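Local structure of molybdenum cofactor carrier protein (Chlamydomonas reinhardtii, 2IZ6) at residues W46-G51 / E60-A65; G69-G74 / A87-I92. The protein probably binds the molybdenum cofactor and carries it within the cell. One frame throughout, in Å; residues are numbered along the deposited sequence.

The two contacts show how a parallel alpha/beta sheet is extended by one strand after another. They follow in series along the chain: contact 1 packs strand 47-51 against helix 57-67, and contact 2 then pairs strand 72-76, which comes after that helix, with strand 90-93. Their centres lie about 7 Å apart, on the same side of the chain's centre. Strands 47-51 and 72-76 are neighbours in the sheet, joined where I73 N probably hydrogen-bonds L48 O (2.8 Å). Contact 1 belongs to the beta-alpha-beta unit 47-51, 57-67, 72-76, and contact 2 adds the outermost strand on that side of the chain. There, I90 packs on I90 of the second subunit, which places the sheet's margin at a subunit contact.

Contact 1 (W46-G51 / E60-A65); sequences WILLTG and EAMKGA
L48 reaches from its strand into the flank of the helix with one methyl, CD2, which serves three helix residues at once. It lies 3.7 Å from A65 CB and 4.1 Å from A61 CB, the two alanines being one turn apart, and also rests 4.0 Å from M62 CG. CD2 sits 3.3 Å from A61 O as well, a carbonyl engaged by A65 N in the helical hydrogen bond. The leucine attains this place with CG anti to its backbone N (chi1 172°), a torsion that extends the branch toward the helix. M62 supplies the second half of the contact: its chain, bent at chi2 and chi3, brings SD to 3.8 Å from G51 O, and T50 passes it in the opposite direction. Shortened to an alanine here, the side chain would lose CG, SD and CE, which would probably leave a gap beside L48 CD2 and G51 O. The hydroxyl of T50 turns to the adjacent strand, hydrogen-bonding V18 O. Away from the strand, and beside helix 28-43, K63 NZ meets E60 OE2 at 3.0 Å in a salt bridge, from above the carboxylate plane. The short axes approach to 9.0 Å and run at 152°; strand 47-51, helix 57-67 and strand 72-76 together form a beta-alpha-beta unit, while strand 15-19 borders strand 47-51 on its other side.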
loop_
_atom_site.group_PDB
_atom_site.type_symbol
_atom_site.label_atom_id
_atom_site.label_comp_id
_atom_site.label_asym_id
_atom_site.label_seq_id
_atom_site.Cartn_x
_atom_site.Cartn_y
_atom_site.Cartn_z
ATOM N N TRP A 46 11.973 25.778 -0.316
ATOM C CA TRP A 46 11.709 24.373 -0.278
ATOM C C TRP A 46 10.196 24.107 -0.306
ATOM O O TRP A 46 9.417 24.911 0.164
ATOM C CB TRP A 46 12.372 23.692 0.925
ATOM C CG TRP A 46 13.804 24.024 1.094
ATOM C CD1 TRP A 46 14.755 24.225 0.101
ATOM C CD2 TRP A 46 14.521 24.040 2.333
ATOM N NE1 TRP A 46 15.982 24.546 0.719
ATOM C CE2 TRP A 46 15.853 24.439 2.071
ATOM C CE3 TRP A 46 14.094 23.989 3.663
ATOM C CZ2 TRP A 46 16.798 24.641 3.108
ATOM C CZ3 TRP A 46 15.032 24.226 4.706
ATOM C CH2 TRP A 46 16.382 24.511 4.391
ATOM N N ILE A 47 9.846 22.932 -0.836
ATOM C CA ILE A 47 8.471 22.404 -0.818
ATOM C C ILE A 47 8.237 21.652 0.509
ATOM O O ILE A 47 9.112 20.907 0.916
ATOM C CB ILE A 47 8.206 21.469 -1.994
ATOM C CG1 ILE A 47 8.319 22.156 -3.362
ATOM C CG2 ILE A 47 6.834 20.841 -1.884
ATOM C CD1 ILE A 47 8.375 21.205 -4.558
ATOM N N LEU A 48 7.112 21.941 1.188
ATOM C CA LEU A 48 6.721 21.192 2.370
ATOM C C LEU A 48 5.841 20.023 1.969
ATOM O O LEU A 48 4.841 20.241 1.301
ATOM C CB LEU A 48 5.933 22.101 3.261
ATOM C CG LEU A 48 5.232 21.497 4.515
ATOM C CD1 LEU A 48 6.304 20.962 5.445
ATOM C CD2 LEU A 48 4.329 22.502 5.266
ATOM N N LEU A 49 6.155 18.850 2.505
ATOM C CA LEU A 49 5.376 17.642 2.311
ATOM C C LEU A 49 4.962 17.192 3.681
ATOM O O LEU A 49 5.816 16.975 4.547
ATOM C CB LEU A 49 6.276 16.565 1.662
ATOM C CG LEU A 49 5.689 15.167 1.472
ATOM C CD1 LEU A 49 4.619 15.156 0.499
ATOM C CD2 LEU A 49 6.751 14.193 0.891
ATOM N N THR A 50 3.647 17.075 3.946
ATOM C CA THR A 50 3.161 16.653 5.250
ATOM C C THR A 50 1.762 16.066 5.121
ATOM O O THR A 50 1.246 15.933 4.020
ATOM C CB THR A 50 3.261 17.819 6.297
ATOM O OG1 THR A 50 3.051 17.357 7.632
ATOM C CG2 THR A 50 2.273 18.875 5.991
ATOM N N GLY A 51 1.190 15.650 6.240
ATOM C CA GLY A 51 -0.190 15.165 6.241
ATOM C C GLY A 51 -1.165 16.277 5.939
ATOM O O GLY A 51 -0.935 17.431 6.351
ATOM N N GLU A 60 -0.131 23.012 11.305
ATOM C CA GLU A 60 0.625 24.228 11.632
ATOM C C GLU A 60 1.773 24.483 10.682
ATOM O O GLU A 60 1.980 25.629 10.296
ATOM C CB GLU A 60 1.124 24.220 13.077
ATOM C CG GLU A 60 -0.001 24.437 14.113
ATOM C CD GLU A 60 -0.568 25.833 14.011
ATOM O OE1 GLU A 60 0.134 26.738 13.540
ATOM O OE2 GLU A 60 -1.751 26.020 14.371
ATOM N N ALA A 61 2.500 23.426 10.347
ATOM C CA ALA A 61 3.578 23.544 9.420
ATOM C C ALA A 61 3.034 24.056 8.066
ATOM O O ALA A 61 3.630 24.931 7.383
ATOM C CB ALA A 61 4.280 22.235 9.323
ATOM N N MET A 62 1.890 23.507 7.674
ATOM C CA MET A 62 1.295 23.815 6.379
ATOM C C MET A 62 0.831 25.267 6.317
ATOM O O MET A 62 0.955 25.924 5.284
ATOM C CB MET A 62 0.121 22.876 6.092
ATOM C CG MET A 62 0.513 21.413 5.969
ATOM S SD MET A 62 -0.182 20.625 4.504
ATOM C CE MET A 62 0.254 21.816 3.239
ATOM N N LYS A 63 0.297 25.761 7.429
ATOM C CA LYS A 63 -0.125 27.147 7.520
ATOM C C LYS A 63 1.043 28.086 7.456
ATOM O O LYS A 63 0.996 29.163 6.853
ATOM C CB LYS A 63 -0.861 27.370 8.824
ATOM C CG LYS A 63 -2.247 26.800 8.806
ATOM C CD LYS A 63 -3.111 27.419 9.944
ATOM C CE LYS A 63 -2.678 26.915 11.337
ATOM N NZ LYS A 63 -3.299 27.673 12.459
ATOM N N GLY A 64 2.113 27.707 8.136
ATOM C CA GLY A 64 3.346 28.478 8.129
ATOM C C GLY A 64 4.008 28.621 6.772
ATOM O O GLY A 64 4.385 29.711 6.354
ATOM N N ALA A 65 4.102 27.502 6.055
ATOM C CA ALA A 65 4.691 27.507 4.725
ATOM C C ALA A 65 3.852 28.343 3.773
ATOM O O ALA A 65 4.389 29.100 2.960
ATOM C CB ALA A 65 4.733 26.079 4.220
#

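Contact 2 (G69-G74 / A87-I92); sequences GGTTIG and AVDIPI
T72 and D89 bind each other through side chain and backbone in both directions. The T72 hydroxyl lies between its own backbone N and carbonyl carbon (chi1 58°), where OG1 donates to A87 O at 2.6 Å, in the carbonyl plane and on a lone pair, and accepts from D89 N at 2.9 Å. In return the carboxylate of D89 takes the backbone N-H of T72: T72 N reaches D89 OD2 at 3.0 Å, on its anti side and 29° out of plane. T71 crosses the D89 side chain at about a right angle, its CG2 4.0 Å from D89 OD2. Beyond these polar bonds, I73 and I92 form an apolar pair, side by side and pointing the same way, with I73 CG2 3.7 Å from I92 CG1. V88 CG1 lies against the backbone of G74, 3.7 Å from G74 N. Parallel strand pairing carries the register onward: I90 N donates to T72 O, G74 N to I90 O (2.9 Å), and I92 N to G74 O (2.8 Å). K66 forms a salt bridge with D89 OD2, which is likely to stabilise the carboxylate's negative charge. The bonds between T72 and the A87-D89 backbone probably contribute to the register in which 90-92, on the outermost strand within this chain, joins the sheet.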
loop_
_atom_site.group_PDB
_atom_site.type_symbol
_atom_site.label_atom_id
_atom_site.label_comp_id
_atom_site.label_asym_id
_atom_site.label_seq_id
_atom_site.Cartn_x
_atom_site.Cartn_y
_atom_site.Cartn_z
ATOM N N GLY A 69 4.634 32.001 1.579
ATOM C CA GLY A 69 4.628 31.839 0.109
ATOM C C GLY A 69 5.131 30.555 -0.475
ATOM O O GLY A 69 5.377 30.485 -1.682
ATOM N N GLY A 70 5.273 29.503 0.354
ATOM C CA GLY A 70 5.774 28.281 -0.166
ATOM C C GLY A 70 4.687 27.363 -0.695
ATOM O O GLY A 70 3.488 27.600 -0.541
ATOM N N THR A 71 5.139 26.332 -1.370
ATOM C CA THR A 71 4.293 25.375 -2.001
ATOM C C THR A 71 4.163 24.209 -0.993
ATOM O O THR A 71 5.123 23.781 -0.363
ATOM C CB THR A 71 4.934 24.779 -3.249
ATOM O OG1 THR A 71 4.988 25.766 -4.285
ATOM C CG2 THR A 71 4.151 23.596 -3.789
ATOM N N THR A 72 2.932 23.706 -0.836
ATOM C CA THR A 72 2.642 22.671 0.085
ATOM C C THR A 72 1.965 21.460 -0.567
ATOM O O THR A 72 1.049 21.571 -1.409
ATOM C CB THR A 72 1.683 23.166 1.164
ATOM O OG1 THR A 72 0.471 23.645 0.587
ATOM C CG2 THR A 72 2.285 24.279 2.063
ATOM N N ILE A 73 2.367 20.322 -0.071
ATOM C CA ILE A 73 1.839 19.029 -0.507
ATOM C C ILE A 73 1.278 18.372 0.716
ATOM O O ILE A 73 1.998 18.131 1.703
ATOM C CB ILE A 73 2.890 18.118 -1.188
ATOM C CG1 ILE A 73 3.563 18.762 -2.406
ATOM C CG2 ILE A 73 2.221 16.766 -1.554
ATOM C CD1 ILE A 73 4.806 18.032 -2.830
ATOM N N GLY A 74 -0.022 18.066 0.691
ATOM C CA GLY A 74 -0.675 17.452 1.809
ATOM C C GLY A 74 -1.191 16.109 1.389
ATOM O O GLY A 74 -1.935 16.006 0.413
ATOM N N ALA A 87 -4.815 25.810 2.979
ATOM C CA ALA A 87 -3.325 25.836 3.034
ATOM C C ALA A 87 -2.609 24.723 2.233
ATOM O O ALA A 87 -1.388 24.789 2.067
ATOM C CB ALA A 87 -2.827 25.777 4.450
ATOM N N VAL A 88 -3.341 23.683 1.833
ATOM C CA VAL A 88 -2.765 22.631 1.011
ATOM C C VAL A 88 -2.876 23.070 -0.475
ATOM O O VAL A 88 -3.955 23.366 -0.970
ATOM C CB VAL A 88 -3.531 21.341 1.225
ATOM C CG1 VAL A 88 -3.017 20.234 0.329
ATOM C CG2 VAL A 88 -3.462 20.940 2.704
ATOM N N ASP A 89 -1.747 23.125 -1.168
ATOM C CA ASP A 89 -1.746 23.382 -2.586
ATOM C C ASP A 89 -2.073 22.129 -3.407
ATOM O O ASP A 89 -2.822 22.182 -4.343
ATOM C CB ASP A 89 -0.379 23.906 -3.029
ATOM C CG ASP A 89 -0.093 25.292 -2.534
ATOM O OD1 ASP A 89 -1.025 26.109 -2.501
ATOM O OD2 ASP A 89 1.068 25.600 -2.228
ATOM N N ILE A 90 -1.401 21.034 -3.080
ATOM C CA ILE A 90 -1.423 19.787 -3.858
ATOM C C ILE A 90 -1.817 18.676 -2.907
ATOM O O ILE A 90 -0.990 18.241 -2.076
ATOM C CB ILE A 90 -0.069 19.507 -4.464
ATOM C CG1 ILE A 90 0.365 20.640 -5.432
ATOM C CG2 ILE A 90 -0.062 18.157 -5.164
ATOM C CD1 ILE A 90 1.806 20.574 -5.815
ATOM N N PRO A 91 -3.102 18.230 -2.965
ATOM C CA PRO A 91 -3.544 17.114 -2.153
ATOM C C PRO A 91 -3.198 15.829 -2.827
ATOM O O PRO A 91 -3.671 15.609 -3.941
ATOM C CB PRO A 91 -5.091 17.361 -2.027
ATOM C CG PRO A 91 -5.377 18.665 -2.674
ATOM C CD PRO A 91 -4.254 18.817 -3.691
ATOM N N ILE A 92 -2.420 14.991 -2.175
ATOM C CA ILE A 92 -2.086 13.659 -2.668
ATOM C C ILE A 92 -2.937 12.672 -1.859
ATOM O O ILE A 92 -2.835 12.600 -0.637
ATOM C CB ILE A 92 -0.568 13.347 -2.558
ATOM C CG1 ILE A 92 0.262 14.285 -3.430
ATOM C CG2 ILE A 92 -0.292 11.895 -2.902
ATOM C CD1 ILE A 92 0.048 14.165 -4.917
#